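Local atomic coordinates of aminopeptidase YwaD (Bacillus subtilis, PDB entry 6HC6), a protein that removes amino acids one at a time from the N-terminus of peptides, acting as a secreted aminopeptidase with two zinc ions per subunit. Residues 51-54 against 55-59; 155-158 against 159-162; 270-273 against 274-277; 301-304 against 305-309; 409-412 against 413-416. All blocks are in the same frame, centred on the assembly; numbering follows the deposited sequence.

Contact 1: residues 51-54 against 55-59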
# COMPACT_ATOMS: atom_id res chain seq x y z
N THR A 51 7.04 17.37 -3.98
CA THR A 51 7.33 15.97 -4.27
C THR A 51 6.06 15.20 -4.60
O THR A 51 6.05 14.36 -5.51
CB THR A 51 8.05 15.33 -3.10
OG1 THR A 51 9.29 16.03 -2.88
CG2 THR A 51 8.35 13.86 -3.39
N ILE A 52 4.97 15.49 -3.89
CA ILE A 52 3.70 14.82 -4.19
C ILE A 52 3.23 15.17 -5.60
O ILE A 52 2.67 14.32 -6.31
CB ILE A 52 2.63 15.20 -3.15
CG1 ILE A 52 3.01 14.68 -1.77
CG2 ILE A 52 1.25 14.65 -3.58
CD1 ILE A 52 2.02 15.16 -0.70
N SER A 53 3.39 16.44 -6.00
CA SER A 53 3.03 16.84 -7.36
C SER A 53 3.85 16.07 -8.39
O SER A 53 3.33 15.62 -9.42
CB SER A 53 3.24 18.34 -7.55
OG SER A 53 2.93 18.74 -8.87
N GLN A 54 5.16 15.97 -8.16
CA GLN A 54 6.00 15.21 -9.08
C GLN A 54 5.52 13.77 -9.20
O GLN A 54 5.46 13.21 -10.31
CB GLN A 54 7.45 15.24 -8.60
CG GLN A 54 8.10 16.60 -8.68
CD GLN A 54 9.58 16.54 -8.31
OE1 GLN A 54 9.94 16.15 -7.20
NE2 GLN A 54 10.44 16.91 -9.25
N LEU A 55 5.17 13.15 -8.08
CA LEU A 55 4.80 11.74 -8.11
C LEU A 55 3.39 11.52 -8.64
O LEU A 55 3.16 10.61 -9.44
CB LEU A 55 4.92 11.12 -6.72
CG LEU A 55 6.32 10.99 -6.13
CD1 LEU A 55 6.26 10.72 -4.64
CD2 LEU A 55 7.13 9.90 -6.84
N SER A 56 2.42 12.33 -8.20
CA SER A 56 1.02 12.05 -8.49
C SER A 56 0.48 12.82 -9.68
O SER A 56 -0.54 12.40 -10.24
CB SER A 56 0.15 12.34 -7.27
OG SER A 56 0.08 13.73 -7.04
N GLU A 57 1.11 13.93 -10.06
CA GLU A 57 0.70 14.71 -11.22
C GLU A 57 1.62 14.54 -12.41
O GLU A 57 1.17 14.22 -13.52
CB GLU A 57 0.62 16.20 -10.85
CG GLU A 57 -0.33 16.54 -9.72
CD GLU A 57 -0.58 18.03 -9.66
OE1 GLU A 57 -1.71 18.45 -9.98
OE2 GLU A 57 0.35 18.78 -9.29
N ALA A 58 2.92 14.78 -12.23
CA ALA A 58 3.84 14.65 -13.35
C ALA A 58 3.99 13.20 -13.78
O ALA A 58 4.15 12.92 -14.98
CB ALA A 58 5.21 15.24 -12.99
N ILE A 59 3.90 12.27 -12.84
CA ILE A 59 3.99 10.85 -13.17
C ILE A 59 2.60 10.23 -13.18
O ILE A 59 2.18 9.67 -14.19
CB ILE A 59 4.95 10.15 -12.18
CG1 ILE A 59 6.36 10.68 -12.40
CG2 ILE A 59 4.89 8.64 -12.38
CD1 ILE A 59 7.39 10.13 -11.44
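Ser53 sets its hydroxyl against the carboxylate of Glu57, one turn further along helix 45-59, and OG donates to OE2 over 2.6 Å. The helix widens here into a pi-type turn at 55-59. OG stands anti to the backbone N (chi1 178°), which carries it along the helix toward Glu57, whose extended chain brings OE2 back to meet it with the lone pair turned away from OE1. With an alanine here, Glu57 OE2 would probably lose this donor and the glutamate chain be freer to swing. Ser53 O keeps its alpha-helical bond to Glu57 N at 2.9 Å and also takes Ala58 N, five residues on, at 3.0 Å, which marks the pi-type turn; Ile59 N reaches Gln54 O only weakly. Leu55, which is buried, lays CD1 beside Thr51 CG2, 4.0 Å away, and rests on Leu75 of helix 67-82. Ile52 meets Ala260 and the loop residues Ile407 and Ile410, its branched apolar chain filling a buried side. Ser56, small and buried against Ala260, returns its hydroxyl to its own helix: OG and N of Ser56 reach Ile52 O from opposite faces of the carbonyl plane, each at 2.8 Å.

Contact 2: residues 155-158 against 159-162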
# COMPACT_ATOMS: atom_id res chain seq x y z
N ASP A 155 -19.56 -10.27 3.04
CA ASP A 155 -19.44 -11.34 4.04
C ASP A 155 -18.08 -12.03 3.96
O ASP A 155 -17.27 -11.90 4.88
CB ASP A 155 -20.56 -12.38 3.88
CG ASP A 155 -21.93 -11.84 4.29
OD1 ASP A 155 -22.06 -10.60 4.39
OD2 ASP A 155 -22.85 -12.65 4.50
N LEU A 156 -17.82 -12.76 2.88
CA LEU A 156 -16.62 -13.56 2.71
C LEU A 156 -15.49 -12.74 2.11
O LEU A 156 -15.71 -11.73 1.44
CB LEU A 156 -16.90 -14.77 1.81
CG LEU A 156 -18.15 -15.56 2.13
CD1 LEU A 156 -18.29 -16.77 1.22
CD2 LEU A 156 -18.08 -15.96 3.57
N THR A 157 -14.26 -13.21 2.33
CA THR A 157 -13.14 -12.63 1.60
C THR A 157 -13.22 -12.99 0.12
O THR A 157 -13.88 -13.95 -0.28
CB THR A 157 -11.80 -13.12 2.17
OG1 THR A 157 -11.66 -14.52 1.94
CG2 THR A 157 -11.73 -12.84 3.66
N TYR A 158 -12.53 -12.19 -0.70
CA TYR A 158 -12.51 -12.46 -2.13
C TYR A 158 -11.89 -13.82 -2.42
O TYR A 158 -12.35 -14.55 -3.30
CB TYR A 158 -11.73 -11.38 -2.86
CG TYR A 158 -12.33 -10.01 -2.73
CD1 TYR A 158 -13.69 -9.81 -2.93
CD2 TYR A 158 -11.54 -8.92 -2.41
CE1 TYR A 158 -14.24 -8.55 -2.83
CE2 TYR A 158 -12.09 -7.65 -2.30
CZ TYR A 158 -13.44 -7.47 -2.52
OH TYR A 158 -13.98 -6.21 -2.41
N TYR A 159 -10.84 -14.18 -1.67
CA TYR A 159 -10.22 -15.48 -1.87
C TYR A 159 -11.22 -16.60 -1.59
O TYR A 159 -11.34 -17.55 -2.38
CB TYR A 159 -8.99 -15.65 -0.98
CG TYR A 159 -8.44 -17.04 -1.08
CD1 TYR A 159 -7.98 -17.53 -2.30
CD2 TYR A 159 -8.44 -17.90 0.01
CE1 TYR A 159 -7.50 -18.82 -2.42
CE2 TYR A 159 -7.95 -19.20 -0.10
CZ TYR A 159 -7.49 -19.65 -1.32
OH TYR A 159 -7.00 -20.93 -1.45
N GLU A 160 -11.96 -16.50 -0.48
CA GLU A 160 -12.93 -17.54 -0.13
C GLU A 160 -13.97 -17.70 -1.23
O GLU A 160 -14.35 -18.82 -1.59
CB GLU A 160 -13.62 -17.20 1.20
CG GLU A 160 -12.91 -17.79 2.43
CD GLU A 160 -13.07 -16.93 3.68
OE1 GLU A 160 -12.22 -17.04 4.59
OE2 GLU A 160 -14.04 -16.15 3.76
N LYS A 161 -14.44 -16.58 -1.79
CA LYS A 161 -15.40 -16.65 -2.89
C LYS A 161 -14.78 -17.35 -4.09
O LYS A 161 -15.38 -18.26 -4.67
CB LYS A 161 -15.86 -15.24 -3.27
CG LYS A 161 -16.57 -14.48 -2.15
CD LYS A 161 -16.73 -13.01 -2.54
CE LYS A 161 -17.38 -12.21 -1.40
NZ LYS A 161 -18.83 -12.49 -1.26
N ALA A 162 -13.57 -16.93 -4.48
CA ALA A 162 -12.93 -17.51 -5.66
C ALA A 162 -12.61 -18.98 -5.45
O ALA A 162 -12.76 -19.80 -6.37
CB ALA A 162 -11.66 -16.75 -6.02
O HOH W 1 -9.61 -15.66 2.97
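The backbone leaves an extended run at Leu156 and Thr157 and turns into helix 158-167, where Lys161 N bonds to Thr157 O at 3.1 Å and Ala162 N to Tyr158 O at 2.9 Å. Thr157 stands at the N-cap. Its OG1 sits between its own N and carbonyl carbon (chi1 66°), a placement that lets it accept from Glu160 N at 3.1 Å with an N-H...O angle of 160°. Glu160 answers: its chain bends at chi2, and OE2 takes the N-H of Thr157 at 3.3 Å, approached from above the carboxylate plane. The two reciprocal bonds make a capping box, closing the first turn of a helix in the PA domain; threonine and glutamate suit it because one offers a short acceptor and the other a chain long enough to reach back. A water bonded to Thr157 OG1 at 2.6 Å makes a weak bond to Glu160 OE1, as donor. Leu156 crosses Glu160 at about a right angle, its CB 3.7 Å from OE2, and also touches Tyr136. On the buried side the aliphatic part of Lys161 lies along the preceding backbone, with CE 3.3 Å from Leu156 O, and the bend at chi4 directs NZ to the carbonyl oxygens of Leu134, Ser152 and Gly154.

Contact 3: residues 270-273 against 274-277. With ACT (acetate ion), chain G.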
# COMPACT_ATOMS: atom_id res chain seq x y z
N MET A 270 8.88 11.53 4.17
CA MET A 270 10.13 10.82 4.40
C MET A 270 11.31 11.57 3.76
O MET A 270 12.36 11.74 4.38
CB MET A 270 10.02 9.40 3.85
CG MET A 270 11.30 8.57 3.99
SD MET A 270 12.36 8.74 2.55
CE MET A 270 11.45 7.79 1.32
N LEU A 271 11.14 12.04 2.52
CA LEU A 271 12.25 12.70 1.84
C LEU A 271 12.57 14.05 2.48
O LEU A 271 13.74 14.42 2.61
CB LEU A 271 11.94 12.86 0.35
CG LEU A 271 12.02 11.56 -0.41
CD1 LEU A 271 11.44 11.73 -1.82
CD2 LEU A 271 13.48 11.08 -0.49
N GLU A 272 11.53 14.80 2.87
CA GLU A 272 11.80 16.07 3.52
C GLU A 272 12.41 15.87 4.90
O GLU A 272 13.26 16.66 5.33
CB GLU A 272 10.51 16.90 3.61
CG GLU A 272 10.64 18.18 4.42
CD GLU A 272 11.56 19.22 3.78
OE1 GLU A 272 12.12 18.98 2.68
OE2 GLU A 272 11.72 20.28 4.39
N MET A 273 12.02 14.81 5.61
CA MET A 273 12.69 14.54 6.88
C MET A 273 14.16 14.23 6.65
O MET A 273 15.02 14.67 7.42
CB MET A 273 12.01 13.39 7.62
CG MET A 273 12.57 13.18 9.02
SD MET A 273 12.10 11.57 9.69
CE MET A 273 10.36 11.50 9.18
N ALA A 274 14.47 13.47 5.59
CA ALA A 274 15.86 13.21 5.26
C ALA A 274 16.62 14.50 4.99
O ALA A 274 17.79 14.64 5.38
CB ALA A 274 15.94 12.27 4.06
N ARG A 275 15.98 15.46 4.31
CA ARG A 275 16.62 16.76 4.11
C ARG A 275 16.88 17.45 5.44
O ARG A 275 17.96 18.03 5.65
CB ARG A 275 15.76 17.65 3.21
CG ARG A 275 16.50 18.94 2.82
CD ARG A 275 15.58 19.99 2.22
NE ARG A 275 14.61 20.51 3.19
CZ ARG A 275 14.85 21.48 4.07
NH1 ARG A 275 16.04 22.07 4.12
NH2 ARG A 275 13.89 21.86 4.90
N VAL A 276 15.91 17.42 6.35
CA VAL A 276 16.09 18.08 7.64
C VAL A 276 17.19 17.40 8.44
O VAL A 276 18.03 18.07 9.06
CB VAL A 276 14.77 18.10 8.43
CG1 VAL A 276 15.03 18.67 9.83
CG2 VAL A 276 13.76 18.96 7.71
N LEU A 277 17.18 16.07 8.49
CA LEU A 277 18.11 15.32 9.32
C LEU A 277 19.50 15.22 8.71
O LEU A 277 20.42 14.77 9.40
CB LEU A 277 17.55 13.92 9.56
CG LEU A 277 16.22 13.95 10.32
CD1 LEU A 277 15.69 12.54 10.48
CD2 LEU A 277 16.45 14.60 11.67
C ACT G . 18.62 22.93 2.08
O ACT G . 18.46 22.23 3.11
OXT ACT G . 18.60 24.19 1.96
CH3 ACT G . 18.90 22.14 0.76
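Met270 O accepts from Ala274 N, continuing the regular bonding of helix 260-277, and the Met270 side chain turns to Phe288 and Ala290 of strand 285-291. Leu271 O takes Arg275 N in the same way, while its side chain packs on Thr51 of helix 45-59. Glu272 carries the polar part of the contact. CG is anti to the backbone N (chi1 173°), and the bend at chi2 lays the carboxylate alongside Arg275. The arginine grips it side-on, with NE to OE1 at 3.0 Å and NH2 to OE2 at 2.7 Å. Both oxygens lie in the guanidinium plane, yet the carboxylate plane is turned 34° from it. This buried charge has further partners in Lys44 N and His47 ND1, which is likely to favour the ionised form. Arg275 NH1, at the guanidinium edge, donates to an acetate oxygen at 2.6 Å, the ion probably coming from the crystallisation liquor. Met273 CG lies 3.5 Å from Leu277 CD1, and the flexible thioether chain also meets Val422 and Val426 of helix 412-430. Small Ala274 fits against Phe288. The helix is the crossover of a beta-alpha-beta unit, between strands 244-250 and 285-291, in the M28 peptidase domain.

Contact 4: residues 301-304 against 305-309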
# COMPACT_ATOMS: atom_id res chain seq x y z
N SER A 301 8.86 -4.14 1.23
CA SER A 301 9.37 -4.21 2.60
C SER A 301 9.63 -5.65 3.03
O SER A 301 10.60 -5.92 3.76
CB SER A 301 8.41 -3.51 3.55
OG SER A 301 7.11 -4.04 3.43
N SER A 302 8.80 -6.60 2.58
CA SER A 302 9.08 -8.00 2.88
C SER A 302 10.41 -8.44 2.27
O SER A 302 11.22 -9.09 2.94
CB SER A 302 7.95 -8.90 2.36
OG SER A 302 6.76 -8.68 3.10
N HIS A 303 10.65 -8.09 1.01
CA HIS A 303 11.93 -8.40 0.39
C HIS A 303 13.07 -7.76 1.18
O HIS A 303 14.08 -8.41 1.47
CB HIS A 303 11.96 -7.91 -1.05
CG HIS A 303 13.24 -8.24 -1.77
ND1 HIS A 303 13.44 -9.45 -2.41
CD2 HIS A 303 14.38 -7.53 -1.94
CE1 HIS A 303 14.65 -9.46 -2.94
NE2 HIS A 303 15.24 -8.31 -2.68
N TYR A 304 12.92 -6.48 1.52
CA TYR A 304 13.98 -5.76 2.21
C TYR A 304 14.32 -6.41 3.54
O TYR A 304 15.50 -6.69 3.83
CB TYR A 304 13.58 -4.30 2.42
CG TYR A 304 14.69 -3.52 3.08
CD1 TYR A 304 15.75 -3.03 2.34
CD2 TYR A 304 14.72 -3.33 4.47
CE1 TYR A 304 16.79 -2.35 2.93
CE2 TYR A 304 15.78 -2.66 5.08
CZ TYR A 304 16.80 -2.17 4.30
OH TYR A 304 17.85 -1.47 4.86
N VAL A 305 13.31 -6.64 4.38
CA VAL A 305 13.59 -7.21 5.70
C VAL A 305 14.12 -8.62 5.56
O VAL A 305 15.01 -9.04 6.31
CB VAL A 305 12.33 -7.15 6.58
CG1 VAL A 305 12.56 -7.93 7.88
CG2 VAL A 305 11.94 -5.69 6.86
N ASP A 306 13.59 -9.38 4.59
CA ASP A 306 14.06 -10.75 4.41
C ASP A 306 15.54 -10.80 4.10
O ASP A 306 16.21 -11.78 4.42
CB ASP A 306 13.28 -11.43 3.29
CG ASP A 306 11.91 -11.89 3.73
OD1 ASP A 306 11.66 -11.92 4.95
OD2 ASP A 306 11.08 -12.20 2.85
N HIS A 307 16.08 -9.76 3.47
CA HIS A 307 17.47 -9.77 3.04
C HIS A 307 18.39 -9.02 3.99
O HIS A 307 19.58 -8.88 3.69
CB HIS A 307 17.58 -9.21 1.62
CG HIS A 307 17.14 -10.18 0.57
ND1 HIS A 307 18.03 -10.93 -0.17
CD2 HIS A 307 15.90 -10.54 0.15
CE1 HIS A 307 17.36 -11.71 -1.00
NE2 HIS A 307 16.07 -11.49 -0.83
N LEU A 308 17.89 -8.56 5.14
CA LEU A 308 18.78 -8.09 6.19
C LEU A 308 19.57 -9.26 6.77
O LEU A 308 19.03 -10.36 6.95
CB LEU A 308 17.99 -7.40 7.31
CG LEU A 308 17.29 -6.10 6.90
CD1 LEU A 308 16.40 -5.56 8.03
CD2 LEU A 308 18.31 -5.07 6.48
N SER A 309 20.84 -9.02 7.05
CA SER A 309 21.63 -10.06 7.71
C SER A 309 21.20 -10.20 9.16
O SER A 309 20.56 -9.31 9.73
CB SER A 309 23.12 -9.74 7.63
OG SER A 309 23.43 -8.58 8.39
O HOH W 2 9.84 -10.00 5.46
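Tyr304 and Leu308 form the tightly packed part of this contact, where helix 299-306 ends. Leu308 CD2 approaches the tyrosine ring obliquely, 3.8 Å from CE2, and the two side chains cross at a slant. With CG anti to the backbone N (chi1 -178°), the Tyr304 ring extends over the sheet. A tyrosine suits this place because its ring lies against Ile289 and Ile231 while the hydroxyl reaches Arg287 NH1, to which it bonds. Val305, also buried, presses CG2 to within 3.4 Å of Ser301 O and packs on Pro375 and Phe376 of helix 373-378. Ser301 and Ser302, both small, touch Pro375; the first bonds to Asp372 OD2, the second to Leu298 O.

Asp306 and His307 make the solvent side. His303, partly covered by Phe92, and His307 lie one turn apart with their ring centroids separated by 4.2 Å and their planes at 31°, an oblique pair. CD2 of His307 stands over the centre of one face of the His303 ring, and His303 O lies at the edge of the His307 ring. Next to them, exposed Asp306 is linked to Ser302 O through a water that donates to both, reaching OD1 at 2.7 Å. His307 is the first residue to leave helical backbone angles; its N bonds to Tyr304 O from above the carbonyl plane and only weakly to His303 O. With the rings so close, protonation of both histidines at once would probably be disfavoured.

Contact 5: residues 409-412 against 413-416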
# COMPACT_ATOMS: atom_id res chain seq x y z
N HIS A 409 -6.69 16.92 -2.97
CA HIS A 409 -7.15 16.52 -1.64
C HIS A 409 -5.99 16.33 -0.68
O HIS A 409 -6.05 15.50 0.22
CB HIS A 409 -7.99 15.24 -1.75
CG HIS A 409 -9.30 15.46 -2.44
ND1 HIS A 409 -9.72 14.69 -3.51
CD2 HIS A 409 -10.28 16.38 -2.23
CE1 HIS A 409 -10.89 15.13 -3.93
NE2 HIS A 409 -11.26 16.14 -3.17
N ILE A 410 -4.92 17.09 -0.87
CA ILE A 410 -3.76 17.08 0.01
C ILE A 410 -3.75 18.41 0.74
O ILE A 410 -3.97 19.46 0.14
CB ILE A 410 -2.46 16.88 -0.79
CG1 ILE A 410 -2.34 15.43 -1.26
CG2 ILE A 410 -1.22 17.25 0.06
CD1 ILE A 410 -2.13 14.43 -0.15
N SER A 411 -3.50 18.37 2.05
CA SER A 411 -3.40 19.56 2.88
C SER A 411 -1.95 19.79 3.28
O SER A 411 -1.32 18.91 3.89
CB SER A 411 -4.27 19.42 4.14
OG SER A 411 -3.81 20.29 5.15
N LYS A 412 -1.41 20.96 2.95
CA LYS A 412 -0.07 21.31 3.43
C LYS A 412 -0.03 21.40 4.95
O LYS A 412 1.00 21.10 5.57
CB LYS A 412 0.39 22.64 2.83
CG LYS A 412 1.13 22.50 1.50
CD LYS A 412 1.15 23.81 0.74
CE LYS A 412 2.21 24.76 1.27
NZ LYS A 412 2.20 26.06 0.53
N GLU A 413 -1.13 21.83 5.58
CA GLU A 413 -1.15 21.92 7.03
C GLU A 413 -1.04 20.54 7.66
O GLU A 413 -0.39 20.37 8.70
CB GLU A 413 -2.41 22.62 7.51
CG GLU A 413 -2.48 24.10 7.21
CD GLU A 413 -3.90 24.62 7.24
OE1 GLU A 413 -4.47 24.86 6.15
OE2 GLU A 413 -4.45 24.78 8.35
N ARG A 414 -1.69 19.54 7.04
CA ARG A 414 -1.60 18.17 7.54
C ARG A 414 -0.22 17.59 7.29
O ARG A 414 0.33 16.92 8.16
CB ARG A 414 -2.68 17.30 6.89
CG ARG A 414 -4.09 17.67 7.35
CD ARG A 414 -4.54 16.77 8.49
NE ARG A 414 -5.80 17.20 9.10
CZ ARG A 414 -7.00 16.93 8.60
NH1 ARG A 414 -7.12 16.26 7.46
NH2 ARG A 414 -8.09 17.33 9.24
N LEU A 415 0.35 17.82 6.10
CA LEU A 415 1.74 17.42 5.86
C LEU A 415 2.67 18.05 6.88
O LEU A 415 3.58 17.38 7.39
CB LEU A 415 2.17 17.84 4.45
CG LEU A 415 1.54 17.07 3.29
CD1 LEU A 415 1.88 17.75 1.97
CD2 LEU A 415 2.01 15.61 3.31
N GLN A 416 2.47 19.33 7.17
CA GLN A 416 3.34 20.04 8.09
C GLN A 416 3.25 19.47 9.50
O GLN A 416 4.28 19.24 10.15
CB GLN A 416 2.99 21.53 8.09
CG GLN A 416 3.91 22.38 8.95
CD GLN A 416 5.28 22.47 8.34
OE1 GLN A 416 5.43 22.76 7.15
NE2 GLN A 416 6.31 22.21 9.15
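Lys412 O takes Gln416 N at 2.8 Å, the shortest polar bond of this turn, and Ser411 O takes Leu415 N at 3.0 Å, so regular helical bonding begins at once in helix 412-430. Ser411 is the N-cap: its OG accepts from Arg414 N at 2.9 Å with an N-H...O angle of 159°. With chi1 at 158°, OG points back over the first turn to that amide. Serine suits the position since its short side chain can stand in for the carbonyl that a preceding turn would supply. Replacing Ser411 by an alanine would probably leave Arg414 N without its capping acceptor and weaken the start of the helix.

Arg414 lays CG 3.4 Å from Ser411 OG and bends away at chi2. Its guanidinium leaves the turn to bond with the carbonyl oxygens of Thr327, Trp329 and Glu330 and makes a cation-pi contact with Trp388. Gln416 is bent at chi2 as well; its NE2 bonds to Phe43 O and Asp420 OD2, and its OE1 to Ala45 N. On the apolar side Ile410, just before the cap, and Leu415 cross at about a right angle, Ile410 CG2 to Leu415 CD1 3.7 Å, forming a hydrophobic staple. Both touch Ile52 of helix 45-59, where Leu415 also meets Ala45; with Ile410 against Ala260 and Asn261 and Leu415 against Ser265 and Val269, the helix start packs on helix 260-277 too.

In chain order contact 1 comes first, then contacts 2 to 5. Contacts 1, 3 and 5 form a cluster, their centres about 15 to 18 Å apart, on helices 45-59, 260-277 and 412-430. Contact 1 touches both others: Ile52 CD1 meets Leu415 CD1 of contact 5 at 3.7 Å, and Thr51 CG2 lies 4.1 Å from Leu271 CD1 of contact 3. The early helix is thereby built into the zinc-bearing peptidase domain. Contact 4, its centre about 23 Å from that of contact 3, packs on strands 285-291, 226-234 and 86-93 of the eight-stranded sheet. Contact 2 belongs to the PA domain, its centre about 30 to 41 Å from the others, yet Tyr158 comes within about 13 Å of a zinc ion.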